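Local coordinates for Myo-inositol phosphohydrolase (Mitsuokella multacida, PDB 4WU3), which is a protein-tyrosine-phosphatase-like hydrolase that binds inositol-(1,3,4,5)-tetrakisphosphate and probably removes phosphate from myo-inositol hexakisphosphate, at residues 112-116 with 202-206; 353-359 with 388-394; 362-368 with 572-576. The protein carries 2 engineered substitutions. One frame throughout, in Å; residues are numbered along the deposited sequence.

Interaction 1: residues 112-116 with 202-206; sequences KPSQF and HGANY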
ATOM      1  N   LYS A 112      21.294  14.208  31.863  1.00 18.23           N
ATOM      2  CA  LYS A 112      22.658  14.176  31.378  1.00 19.45           C
ATOM      3  C   LYS A 112      22.725  13.310  30.140  1.00 18.55           C
ATOM      4  O   LYS A 112      21.852  12.485  29.919  1.00 14.63           O
ATOM      5  CB  LYS A 112      23.581  13.608  32.448  1.00 25.96           C
ATOM      6  CG  LYS A 112      23.536  14.374  33.764  1.00 29.47           C
ATOM      7  CD  LYS A 112      24.620  13.895  34.721  1.00 36.31           C
ATOM      8  CE  LYS A 112      24.281  12.549  35.355  1.00 37.97           C
ATOM      9  NZ  LYS A 112      23.014  12.571  36.138  1.00 43.53           N
ATOM     10  N   PRO A 113      23.757  13.508  29.309  1.00 17.16           N
ATOM     11  CA  PRO A 113      23.921  12.679  28.129  1.00 16.82           C
ATOM     12  C   PRO A 113      23.851  11.181  28.436  1.00 17.04           C
ATOM     13  O   PRO A 113      23.291  10.418  27.645  1.00 16.51           O
ATOM     14  CB  PRO A 113      25.314  13.064  27.632  1.00 18.19           C
ATOM     15  CG  PRO A 113      25.471  14.482  28.051  1.00 18.05           C
ATOM     16  CD  PRO A 113      24.702  14.633  29.334  1.00 17.34           C
ATOM     17  N   SER A 114      24.404  10.759  29.570  1.00 14.16           N
ATOM     18  CA  SER A 114      24.408   9.332  29.921  1.00 14.70           C
ATOM     19  C   SER A 114      22.996   8.738  30.051  1.00 13.36           C
ATOM     20  O   SER A 114      22.819   7.523  29.975  1.00 11.69           O
ATOM     21  CB  SER A 114      25.202   9.092  31.214  1.00 15.97           C
ATOM     22  OG  SER A 114      24.675   9.847  32.305  1.00 18.52           O
ATOM     23  N   GLN A 115      21.998   9.593  30.227  1.00 12.64           N
ATOM     24  CA  GLN A 115      20.612   9.141  30.297  1.00 14.73           C
ATOM     25  C   GLN A 115      19.815   9.341  29.000  1.00 13.28           C
ATOM     26  O   GLN A 115      18.617   9.087  28.956  1.00 13.07           O
ATOM     27  CB  GLN A 115      19.909   9.839  31.455  1.00 16.17           C
ATOM     28  CG  GLN A 115      20.194   9.153  32.774  1.00 17.38           C
ATOM     29  CD  GLN A 115      21.657   9.195  33.134  1.00 21.23           C
ATOM     30  OE1 GLN A 115      22.321   8.171  33.269  1.00 22.97           O
ATOM     31  NE2 GLN A 115      22.150  10.382  33.325  1.00 23.42           N
ATOM     32  N   PHE A 116      20.491   9.764  27.941  1.00 12.90           N
ATOM     33  CA  PHE A 116      19.815  10.164  26.716  1.00 11.45           C
ATOM     34  C   PHE A 116      19.998   9.081  25.654  1.00 11.00           C
ATOM     35  O   PHE A 116      21.119   8.640  25.401  1.00  9.51           O
ATOM     36  CB  PHE A 116      20.383  11.506  26.243  1.00 11.05           C
ATOM     37  CG  PHE A 116      19.723  12.057  25.009  1.00 11.10           C
ATOM     38  CD1 PHE A 116      18.611  12.859  25.100  1.00 10.85           C
ATOM     39  CD2 PHE A 116      20.243  11.796  23.761  1.00 11.08           C
ATOM     40  CE1 PHE A 116      18.003  13.366  23.966  1.00 11.50           C
ATOM     41  CE2 PHE A 116      19.648  12.306  22.630  1.00 11.09           C
ATOM     42  CZ  PHE A 116      18.523  13.091  22.731  1.00 11.46           C
ATOM     43  N   HIS A 202      29.328  12.392  21.970  1.00 17.21           N
ATOM     44  CA  HIS A 202      28.712  13.365  22.849  1.00 17.07           C
ATOM     45  C   HIS A 202      28.316  12.750  24.182  1.00 15.79           C
ATOM     46  O   HIS A 202      27.701  13.408  25.013  1.00 15.35           O
ATOM     47  CB  HIS A 202      27.522  14.023  22.161  1.00 18.18           C
ATOM     48  CG  HIS A 202      27.922  15.105  21.214  1.00 19.77           C
ATOM     49  ND1 HIS A 202      28.427  14.843  19.961  1.00 21.66           N
ATOM     50  CD2 HIS A 202      27.948  16.449  21.359  1.00 21.14           C
ATOM     51  CE1 HIS A 202      28.719  15.982  19.360  1.00 22.65           C
ATOM     52  NE2 HIS A 202      28.439  16.972  20.188  1.00 24.82           N
ATOM     53  N   GLY A 203      28.683  11.488  24.377  1.00 15.74           N
ATOM     54  CA  GLY A 203      28.425  10.794  25.637  1.00 15.12           C
ATOM     55  C   GLY A 203      27.019  10.247  25.756  1.00 15.41           C
ATOM     56  O   GLY A 203      26.599   9.828  26.831  1.00 16.55           O
ATOM     57  N   ALA A 204      26.279  10.245  24.653  1.00 14.83           N
ATOM     58  CA  ALA A 204      24.900   9.780  24.682  1.00 13.35           C
ATOM     59  C   ALA A 204      24.785   8.348  24.189  1.00 12.75           C
ATOM     60  O   ALA A 204      25.757   7.750  23.745  1.00 10.40           O
ATOM     61  CB  ALA A 204      24.015  10.706  23.856  1.00 14.49           C
ATOM     62  N   ASN A 205      23.577   7.803  24.277  1.00 12.32           N
ATOM     63  CA  ASN A 205      23.307   6.450  23.821  1.00 11.82           C
ATOM     64  C   ASN A 205      22.572   6.431  22.485  1.00 12.08           C
ATOM     65  O   ASN A 205      21.957   7.419  22.094  1.00 11.48           O
ATOM     66  CB  ASN A 205      22.476   5.742  24.864  1.00 12.91           C
ATOM     67  CG  ASN A 205      23.142   5.742  26.212  1.00 13.96           C
ATOM     68  OD1 ASN A 205      24.041   4.942  26.460  1.00 14.98           O
ATOM     69  ND2 ASN A 205      22.715   6.646  27.092  1.00 13.37           N
ATOM     70  N   TYR A 206      22.626   5.287  21.802  1.00 11.46           N
ATOM     71  CA  TYR A 206      22.150   5.167  20.433  1.00 10.38           C
ATOM     72  C   TYR A 206      21.402   3.862  20.212  1.00 10.60           C
ATOM     73  O   TYR A 206      21.825   2.807  20.683  1.00 10.02           O
ATOM     74  CB  TYR A 206      23.335   5.223  19.473  1.00  9.72           C
ATOM     75  CG  TYR A 206      22.969   5.163  18.005  1.00 10.16           C
ATOM     76  CD1 TYR A 206      22.421   6.265  17.371  1.00  9.52           C
ATOM     77  CD2 TYR A 206      23.204   4.015  17.238  1.00 10.38           C
ATOM     78  CE1 TYR A 206      22.082   6.226  16.042  1.00  9.10           C
ATOM     79  CE2 TYR A 206      22.884   3.983  15.886  1.00  9.42           C
ATOM     80  CZ  TYR A 206      22.317   5.095  15.307  1.00  9.34           C
ATOM     81  OH  TYR A 206      21.987   5.107  13.978  1.00 10.15           O
TER
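Asn205 meets the turn 112-116 with two nitrogens, and hydrogen bonding defines the contact. Its backbone N donates to Phe116 O over 2.8 Å. This bond opens the parallel pairing of strands 116-122 and 205-211, which continues in backbone bonding between Asn205 and Asp118. The side-chain amide then reaches back to the 3-10 turn: CG stands beside the backbone N (chi1 -56°), and ND2 donates to Ser114 O at 3.0 Å and to Phe116 O at 3.1 Å. Both acceptors lie near the amide plane, whereas ND2 sits well above the plane of each carbonyl.

A weaker polar contact runs from Ala204 CA to Pro113 O (3.4 Å), with the C-H aimed at the oxygen.

Apolar packing flanks these bonds. Ala204 CB touches the edge of the Phe116 ring at CD2, 3.9 Å away, and the ring also packs on Ile105 and Leu106 of helix 99-108. Pro113 CB rests 3.6 Å from His202 O, beside the Schellman motif in which Gly203, at positive phi, ends helix 195-201. The His202 imidazole turns to Glu103 and Met198 instead.

With one N-H directed to each carbonyl, the Asn205 amide ties the 3-10 turn to the start of the neighbouring strand, and Phe116 O is gripped by two donors from a single residue.

Interaction 2: residues 353-359 with 388-394; sequences PRNFRTM and LYMSGSA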
ATOM      1  N   PRO A 353      31.499 -36.115  -8.003  1.00 16.63           N
ATOM      2  CA  PRO A 353      30.405 -35.185  -7.813  1.00 15.57           C
ATOM      3  C   PRO A 353      30.569 -33.981  -8.725  1.00 16.33           C
ATOM      4  O   PRO A 353      31.664 -33.750  -9.249  1.00 19.48           O
ATOM      5  CB  PRO A 353      30.537 -34.784  -6.344  1.00 16.06           C
ATOM      6  CG  PRO A 353      31.980 -34.981  -6.026  1.00 16.52           C
ATOM      7  CD  PRO A 353      32.383 -36.182  -6.827  1.00 17.26           C
ATOM      8  N   ARG A 354      29.488 -33.235  -8.930  1.00 14.51           N
ATOM      9  CA  ARG A 354      29.530 -32.019  -9.728  1.00 13.50           C
ATOM     10  C   ARG A 354      30.575 -31.039  -9.185  1.00 11.92           C
ATOM     11  O   ARG A 354      30.822 -30.981  -7.983  1.00 11.03           O
ATOM     12  CB  ARG A 354      28.150 -31.375  -9.734  1.00 15.76           C
ATOM     13  CG  ARG A 354      27.974 -30.230 -10.715  1.00 20.61           C
ATOM     14  CD  ARG A 354      26.498 -29.916 -10.950  1.00 25.32           C
ATOM     15  NE  ARG A 354      25.755 -29.736  -9.700  1.00 29.64           N
ATOM     16  CZ  ARG A 354      25.283 -28.571  -9.256  1.00 36.29           C
ATOM     17  NH1 ARG A 354      25.455 -27.458  -9.964  1.00 39.17           N
ATOM     18  NH2 ARG A 354      24.628 -28.522  -8.100  1.00 36.59           N
ATOM     19  N   ASN A 355      31.210 -30.300 -10.083  1.00 10.76           N
ATOM     20  CA  ASN A 355      32.150 -29.230  -9.717  1.00 11.07           C
ATOM     21  C   ASN A 355      33.303 -29.691  -8.826  1.00 11.82           C
ATOM     22  O   ASN A 355      33.772 -28.936  -7.951  1.00 10.40           O
ATOM     23  CB  ASN A 355      31.402 -28.074  -9.039  1.00 10.81           C
ATOM     24  CG  ASN A 355      30.397 -27.415  -9.960  1.00 10.40           C
ATOM     25  OD1 ASN A 355      30.621 -27.315 -11.163  1.00 10.58           O
ATOM     26  ND2 ASN A 355      29.289 -26.957  -9.399  1.00 10.15           N
ATOM     27  N   PHE A 356      33.762 -30.922  -9.062  1.00 10.86           N
ATOM     28  CA  PHE A 356      34.843 -31.510  -8.281  1.00 11.15           C
ATOM     29  C   PHE A 356      36.164 -30.981  -8.777  1.00 10.98           C
ATOM     30  O   PHE A 356      36.372 -30.903  -9.983  1.00 14.60           O
ATOM     31  CB  PHE A 356      34.862 -33.039  -8.415  1.00 10.70           C
ATOM     32  CG  PHE A 356      36.033 -33.698  -7.714  1.00 10.16           C
ATOM     33  CD1 PHE A 356      35.993 -33.944  -6.356  1.00  9.28           C
ATOM     34  CD2 PHE A 356      37.177 -34.058  -8.413  1.00  9.83           C
ATOM     35  CE1 PHE A 356      37.064 -34.540  -5.706  1.00  9.20           C
ATOM     36  CE2 PHE A 356      38.239 -34.668  -7.770  1.00  9.70           C
ATOM     37  CZ  PHE A 356      38.184 -34.903  -6.411  1.00  9.34           C
ATOM     38  N   ARG A 357      37.058 -30.628  -7.859  1.00  9.59           N
ATOM     39  CA  ARG A 357      38.408 -30.220  -8.244  1.00  9.24           C
ATOM     40  C   ARG A 357      39.367 -30.369  -7.090  1.00  9.80           C
ATOM     41  O   ARG A 357      38.957 -30.334  -5.925  1.00  9.46           O
ATOM     42  CB  ARG A 357      38.433 -28.772  -8.743  1.00  9.11           C
ATOM     43  CG  ARG A 357      38.110 -27.723  -7.690  1.00  8.34           C
ATOM     44  CD  ARG A 357      36.616 -27.473  -7.533  1.00  8.26           C
ATOM     45  NE  ARG A 357      36.357 -26.215  -6.832  1.00  7.45           N
ATOM     46  CZ  ARG A 357      35.152 -25.784  -6.479  1.00  7.75           C
ATOM     47  NH1 ARG A 357      34.073 -26.467  -6.747  1.00  7.90           N
ATOM     48  NH2 ARG A 357      35.011 -24.658  -5.840  1.00  8.67           N
ATOM     49  N   THR A 358      40.645 -30.552  -7.414  1.00 10.24           N
ATOM     50  CA  THR A 358      41.707 -30.472  -6.420  1.00 10.99           C
ATOM     51  C   THR A 358      42.636 -29.365  -6.868  1.00 11.60           C
ATOM     52  O   THR A 358      42.518 -28.868  -7.984  1.00 11.88           O
ATOM     53  CB  THR A 358      42.502 -31.795  -6.253  1.00 11.92           C
ATOM     54  OG1 THR A 358      43.393 -31.995  -7.365  1.00 13.30           O
ATOM     55  CG2 THR A 358      41.568 -32.985  -6.126  1.00 11.66           C
ATOM     56  N   MET A 359      43.555 -28.968  -6.002  1.00 12.41           N
ATOM     57  CA  MET A 359      44.485 -27.910  -6.347  1.00 14.29           C
ATOM     58  C   MET A 359      45.539 -28.401  -7.331  1.00 16.11           C
ATOM     59  O   MET A 359      46.384 -27.619  -7.785  1.00 17.79           O
ATOM     60  CB  MET A 359      45.133 -27.354  -5.087  1.00 13.69           C
ATOM     61  CG  MET A 359      44.126 -26.716  -4.142  1.00 13.80           C
ATOM     62  SD  MET A 359      43.253 -25.363  -4.955  1.00 15.30           S
ATOM     63  CE  MET A 359      41.768 -26.145  -5.554  1.00 14.23           C
ATOM     64  N   LEU A 388      48.881 -27.224  -1.049  1.00 12.83           N
ATOM     65  CA  LEU A 388      47.700 -26.666  -0.380  1.00 12.21           C
ATOM     66  C   LEU A 388      46.765 -27.772   0.154  1.00 13.17           C
ATOM     67  O   LEU A 388      46.052 -27.577   1.131  1.00 12.26           O
ATOM     68  CB  LEU A 388      46.964 -25.718  -1.330  1.00 11.77           C
ATOM     69  CG  LEU A 388      45.836 -24.829  -0.783  1.00 11.19           C
ATOM     70  CD1 LEU A 388      46.202 -24.218   0.557  1.00 10.30           C
ATOM     71  CD2 LEU A 388      45.508 -23.728  -1.786  1.00 10.82           C
ATOM     72  N   TYR A 389      46.808 -28.939  -0.477  1.00 12.86           N
ATOM     73  CA  TYR A 389      46.019 -30.087  -0.067  1.00 12.82           C
ATOM     74  C   TYR A 389      44.549 -29.728   0.144  1.00 12.92           C
ATOM     75  O   TYR A 389      44.002 -29.851   1.234  1.00 12.17           O
ATOM     76  CB  TYR A 389      46.611 -30.720   1.198  1.00 14.00           C
ATOM     77  CG  TYR A 389      48.058 -31.132   1.071  1.00 15.01           C
ATOM     78  CD1 TYR A 389      48.542 -31.729  -0.094  1.00 17.45           C
ATOM     79  CD2 TYR A 389      48.939 -30.952   2.124  1.00 17.17           C
ATOM     80  CE1 TYR A 389      49.869 -32.110  -0.206  1.00 18.84           C
ATOM     81  CE2 TYR A 389      50.266 -31.329   2.027  1.00 19.33           C
ATOM     82  CZ  TYR A 389      50.728 -31.908   0.857  1.00 20.86           C
ATOM     83  OH  TYR A 389      52.049 -32.278   0.751  1.00 23.82           O
ATOM     84  N   MET A 390      43.900 -29.290  -0.919  1.00 13.79           N
ATOM     85  CA  MET A 390      42.519 -28.857  -0.812  1.00 12.29           C
ATOM     86  C   MET A 390      41.740 -29.270  -2.041  1.00 11.22           C
ATOM     87  O   MET A 390      42.268 -29.268  -3.151  1.00 11.63           O
ATOM     88  CB  MET A 390      42.476 -27.338  -0.664  1.00 12.63           C
ATOM     89  CG  MET A 390      41.090 -26.747  -0.655  1.00 13.13           C
ATOM     90  SD  MET A 390      41.144 -24.974  -0.366  1.00 14.02           S
ATOM     91  CE  MET A 390      41.846 -24.420  -1.915  1.00 13.93           C
ATOM     92  N   SER A 391      40.477 -29.625  -1.835  1.00 11.15           N
ATOM     93  CA  SER A 391      39.578 -29.921  -2.930  1.00  9.61           C
ATOM     94  C   SER A 391      38.204 -29.362  -2.603  1.00 10.40           C
ATOM     95  O   SER A 391      37.948 -28.954  -1.463  1.00 11.63           O
ATOM     96  CB  SER A 391      39.518 -31.427  -3.168  1.00 10.09           C
ATOM     97  OG  SER A 391      39.200 -32.120  -1.974  1.00  9.13           O
ATOM     98  N   GLY A 392      37.333 -29.311  -3.608  1.00 10.05           N
ATOM     99  CA  GLY A 392      35.950 -28.888  -3.415  1.00 10.46           C
ATOM    100  C   GLY A 392      34.986 -29.574  -4.377  1.00  9.93           C
ATOM    101  O   GLY A 392      35.393 -30.130  -5.388  1.00 11.38           O
ATOM    102  N   SER A 393      33.701 -29.546  -4.059  1.00  9.20           N
ATOM    103  CA  SER A 393      32.697 -30.024  -4.984  1.00  9.48           C
ATOM    104  C   SER A 393      31.303 -29.705  -4.491  1.00 10.11           C
ATOM    105  O   SER A 393      31.111 -29.210  -3.380  1.00  9.47           O
ATOM    106  CB  SER A 393      32.809 -31.541  -5.156  1.00 10.13           C
ATOM    107  OG  SER A 393      32.390 -32.223  -3.977  1.00  9.46           O
ATOM    108  N   ALA A 394      30.332 -30.027  -5.332  1.00 10.44           N
ATOM    109  CA  ALA A 394      28.939 -30.054  -4.933  1.00 11.23           C
ATOM    110  C   ALA A 394      28.714 -31.161  -3.915  1.00 12.05           C
ATOM    111  O   ALA A 394      29.620 -31.934  -3.613  1.00 13.02           O
ATOM    112  CB  ALA A 394      28.052 -30.281  -6.148  1.00 11.60           C
TER
HETATM  113  O   HOH W   1      45.300 -30.228  -3.690  1.00 16.10           O
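The antiparallel edge of the five-stranded mixed sheet in a PTP-like fold is built here, where Arg357 and Gly392 form a hydrogen-bonded pair. Arg357 N donates to Gly392 O and Gly392 N to Arg357 O, each over 3.0 Å. Thr358 and Ser391 follow as a non-hydrogen-bonded pair. Farther along, Ala394 N donates to Arg354 O (2.9 Å) in the type II turn 353-356. At the other end Met359 N makes only a weak bond to Met390 O, and one water accepts from both Met359 N and Met390 N.

The Arg357 side chain rises with CG between backbone N and carbonyl carbon (chi1 66°), bends at chi2 and lays one guanidinium face over Gly392 CA. Its NH1 donates in plane to Asn355 O (2.8 Å) and also bonds Gly543 O. Among the apolar groups, Met359 SD meets Met390 CE at 3.5 Å, the two chains crossing obliquely.

Asn355 ND2 bonds Ala542 O, so this edge holds two backbone carbonyls of the PTP-type P-loop, whose residues Ala542 and Gly543 line the inositol phosphate pocket. NH1 links turn and loop while Gly392 bears no side chain beneath it, consistent with a second-shell role in shaping the pocket.

Interaction 3: residues 362-368 with 572-576; sequences AFRTDVN and YLLGG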
ATOM      1  N   ALA A 362      43.394 -29.395 -13.617  1.00 15.89           N
ATOM      2  CA  ALA A 362      43.610 -28.484 -14.744  1.00 17.28           C
ATOM      3  C   ALA A 362      42.655 -27.298 -14.673  1.00 16.29           C
ATOM      4  O   ALA A 362      41.504 -27.433 -14.252  1.00 14.94           O
ATOM      5  CB  ALA A 362      43.421 -29.218 -16.064  1.00 16.61           C
ATOM      6  N   PHE A 363      43.138 -26.130 -15.078  1.00 18.31           N
ATOM      7  CA  PHE A 363      42.262 -24.975 -15.245  1.00 19.60           C
ATOM      8  C   PHE A 363      41.167 -25.296 -16.259  1.00 21.11           C
ATOM      9  O   PHE A 363      41.372 -26.087 -17.189  1.00 22.46           O
ATOM     10  CB  PHE A 363      43.055 -23.755 -15.716  1.00 20.14           C
ATOM     11  CG  PHE A 363      43.923 -23.139 -14.652  1.00 21.43           C
ATOM     12  CD1 PHE A 363      43.727 -23.434 -13.313  1.00 21.51           C
ATOM     13  CD2 PHE A 363      44.908 -22.232 -14.992  1.00 21.54           C
ATOM     14  CE1 PHE A 363      44.517 -22.848 -12.340  1.00 21.61           C
ATOM     15  CE2 PHE A 363      45.698 -21.647 -14.021  1.00 21.83           C
ATOM     16  CZ  PHE A 363      45.501 -21.956 -12.696  1.00 21.14           C
ATOM     17  N   ARG A 364      40.008 -24.671 -16.087  1.00 20.81           N
ATOM     18  CA  ARG A 364      38.889 -24.860 -17.003  1.00 24.17           C
ATOM     19  C   ARG A 364      39.136 -24.175 -18.346  1.00 27.88           C
ATOM     20  O   ARG A 364      39.921 -23.239 -18.443  1.00 25.43           O
ATOM     21  CB  ARG A 364      37.607 -24.298 -16.390  1.00 23.04           C
ATOM     22  CG  ARG A 364      37.582 -22.785 -16.294  1.00 23.56           C
ATOM     23  CD  ARG A 364      36.157 -22.306 -16.108  1.00 24.66           C
ATOM     24  NE  ARG A 364      35.817 -22.185 -14.703  1.00 24.72           N
ATOM     25  CZ  ARG A 364      34.585 -22.263 -14.215  1.00 21.89           C
ATOM     26  NH1 ARG A 364      33.558 -22.498 -14.989  1.00 22.61           N
ATOM     27  NH2 ARG A 364      34.378 -22.120 -12.936  1.00 19.03           N
ATOM     28  N   THR A 365      38.437 -24.634 -19.378  1.00 37.58           N
ATOM     29  CA  THR A 365      38.558 -24.036 -20.706  1.00 40.80           C
ATOM     30  C   THR A 365      37.311 -23.253 -21.101  1.00 40.39           C
ATOM     31  O   THR A 365      37.238 -22.723 -22.210  1.00 45.69           O
ATOM     32  CB  THR A 365      38.785 -25.113 -21.772  1.00 39.61           C
ATOM     33  OG1 THR A 365      37.679 -26.019 -21.764  1.00 35.72           O
ATOM     34  CG2 THR A 365      40.066 -25.873 -21.489  1.00 41.96           C
ATOM     35  N   ASP A 366      36.340 -23.173 -20.194  1.00 38.54           N
ATOM     36  CA  ASP A 366      35.081 -22.489 -20.469  1.00 35.17           C
ATOM     37  C   ASP A 366      34.970 -21.156 -19.725  1.00 30.89           C
ATOM     38  O   ASP A 366      33.894 -20.795 -19.243  1.00 34.44           O
ATOM     39  CB  ASP A 366      33.905 -23.395 -20.100  1.00 38.84           C
ATOM     40  CG  ASP A 366      33.932 -23.829 -18.633  1.00 43.43           C
ATOM     41  OD1 ASP A 366      34.781 -24.659 -18.250  1.00 46.41           O
ATOM     42  OD2 ASP A 366      33.087 -23.344 -17.861  1.00 44.67           O
ATOM     43  N   VAL A 367      36.075 -20.417 -19.669  1.00 25.18           N
ATOM     44  CA  VAL A 367      36.120 -19.126 -18.985  1.00 24.62           C
ATOM     45  C   VAL A 367      35.073 -18.152 -19.526  1.00 24.86           C
ATOM     46  O   VAL A 367      34.951 -17.960 -20.734  1.00 25.71           O
ATOM     47  CB  VAL A 367      37.512 -18.470 -19.110  1.00 26.52           C
ATOM     48  CG1 VAL A 367      37.507 -17.069 -18.508  1.00 29.25           C
ATOM     49  CG2 VAL A 367      38.573 -19.330 -18.439  1.00 26.84           C
ATOM     50  N   ASN A 368      34.310 -17.552 -18.618  1.00 26.78           N
ATOM     51  CA  ASN A 368      33.360 -16.496 -18.965  1.00 23.37           C
ATOM     52  C   ASN A 368      33.708 -15.243 -18.183  1.00 22.67           C
ATOM     53  O   ASN A 368      33.389 -15.140 -17.004  1.00 23.40           O
ATOM     54  CB  ASN A 368      31.930 -16.935 -18.646  1.00 24.38           C
ATOM     55  CG  ASN A 368      30.887 -15.928 -19.110  1.00 24.24           C
ATOM     56  OD1 ASN A 368      31.206 -14.789 -19.458  1.00 21.51           O
ATOM     57  ND2 ASN A 368      29.625 -16.346 -19.102  1.00 23.28           N
ATOM     58  N   TYR A 572      38.614 -19.763  -9.323  1.00 10.03           N
ATOM     59  CA  TYR A 572      37.625 -19.765 -10.393  1.00 11.31           C
ATOM     60  C   TYR A 572      38.061 -20.728 -11.484  1.00 11.87           C
ATOM     61  O   TYR A 572      37.287 -21.597 -11.910  1.00 10.25           O
ATOM     62  CB  TYR A 572      37.418 -18.360 -10.987  1.00 12.76           C
ATOM     63  CG  TYR A 572      36.593 -18.361 -12.259  1.00 13.04           C
ATOM     64  CD1 TYR A 572      35.223 -18.485 -12.212  1.00 13.69           C
ATOM     65  CD2 TYR A 572      37.193 -18.260 -13.506  1.00 14.96           C
ATOM     66  CE1 TYR A 572      34.461 -18.506 -13.362  1.00 14.86           C
ATOM     67  CE2 TYR A 572      36.440 -18.268 -14.668  1.00 15.47           C
ATOM     68  CZ  TYR A 572      35.067 -18.394 -14.588  1.00 16.11           C
ATOM     69  OH  TYR A 572      34.286 -18.404 -15.732  1.00 17.15           O
ATOM     70  N   LEU A 573      39.309 -20.587 -11.921  1.00 11.55           N
ATOM     71  CA  LEU A 573      39.809 -21.390 -13.026  1.00 11.81           C
ATOM     72  C   LEU A 573      39.766 -22.866 -12.692  1.00 12.45           C
ATOM     73  O   LEU A 573      39.547 -23.692 -13.564  1.00 11.17           O
ATOM     74  CB  LEU A 573      41.221 -20.968 -13.409  1.00 12.78           C
ATOM     75  CG  LEU A 573      41.253 -19.599 -14.090  1.00 13.76           C
ATOM     76  CD1 LEU A 573      42.675 -19.129 -14.298  1.00 14.13           C
ATOM     77  CD2 LEU A 573      40.514 -19.647 -15.418  1.00 14.31           C
ATOM     78  N   LEU A 574      39.952 -23.201 -11.422  1.00 12.14           N
ATOM     79  CA  LEU A 574      39.982 -24.604 -11.032  1.00 12.96           C
ATOM     80  C   LEU A 574      38.591 -25.208 -10.952  1.00 15.08           C
ATOM     81  O   LEU A 574      38.458 -26.412 -10.775  1.00 16.69           O
ATOM     82  CB  LEU A 574      40.710 -24.781  -9.703  1.00 13.47           C
ATOM     83  CG  LEU A 574      42.213 -24.553  -9.831  1.00 13.31           C
ATOM     84  CD1 LEU A 574      42.861 -24.236  -8.494  1.00 14.49           C
ATOM     85  CD2 LEU A 574      42.856 -25.767 -10.474  1.00 14.86           C
ATOM     86  N   GLY A 575      37.556 -24.373 -11.080  1.00 15.75           N
ATOM     87  CA  GLY A 575      36.178 -24.856 -11.127  1.00 15.56           C
ATOM     88  C   GLY A 575      35.214 -24.274 -10.101  1.00 14.27           C
ATOM     89  O   GLY A 575      34.046 -24.678 -10.054  1.00 13.67           O
ATOM     90  N   GLY A 576      35.690 -23.336  -9.279  1.00 12.52           N
ATOM     91  CA  GLY A 576      34.814 -22.590  -8.383  1.00 10.13           C
ATOM     92  C   GLY A 576      34.107 -21.494  -9.161  1.00  9.72           C
ATOM     93  O   GLY A 576      34.229 -21.406 -10.385  1.00  7.49           O
TER
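Arg364 and Tyr572 stack where the loop 362-368 crosses the C-terminal end of helix 564-573. The guanidinium lies flat on one face of the phenol ring, planes 10° apart and CZ 4.2 Å from the ring centroid, which makes a cation-pi contact. At the far end of the ring, Asn368 N donates to Tyr572 OH in a nearly straight bond (3.0 Å), pinning the phenol while Arg364 covers its face. CG of Arg364 stands between backbone N and carbonyl carbon (chi1 70°), and a bend at chi3 turns the flat group onto the ring while its NE edge faces the helix end. NE and NH2 both donate to Tyr572 O, at 3.2 and 3.1 Å, with that oxygen in the guanidinium plane. The same carbonyl accepts from Gly575 N, a bond of the Schellman turn in which Gly575 takes positive phi. Arg364 N adds a short bond to Leu573 O (2.7 Å).

Tight apolar packing continues beside this polar grip. Leu573 CB sits over one face of the Phe363 ring, 3.8 Å from its centroid and toward the rim, while Leu574 CG and CD2 meet the ring at its edge. Val367 CG2 touches Leu573 CD2 at 3.6 Å, and Pro380 also lies against Leu573.

The outer side is looser. There the exposed Asp366 answers Arg364 rather than the helix: NH1 donates to OD2 of Asp366 at 3.0 Å in a salt bridge.

Ring, carbonyl and carboxylate thus fix the guanidinium on a face and along its edges. The positive charge placed beside carbonyls at a helix C-terminus probably offsets their partial negative charge, and Asp366 probably balances it on the more exposed side.

Overall arrangement
Interaction 1 comes first along the chain and lies across the molecule from the other two, its centre about 53 Å from that of interaction 2 and about 55 Å from that of interaction 3. It joins strands 116-122 and 205-211 of one five-stranded mixed sheet; interaction 2 joins strands 357-358 and 390-393, at the opposite edge of a second sheet with the same strand order, as expected of two PTP-like units in tandem. Interactions 2 and 3 alternate along the chain, lie about 12 Å apart between centres and touch, with Arg357 CB 3.1 Å from Leu574 O and Met359 packed on Leu574. Together they join the sheet edge, helix 564-573 and the loop 362-368, which follows strand 357-358, near a bound inositol tetrakisphosphate.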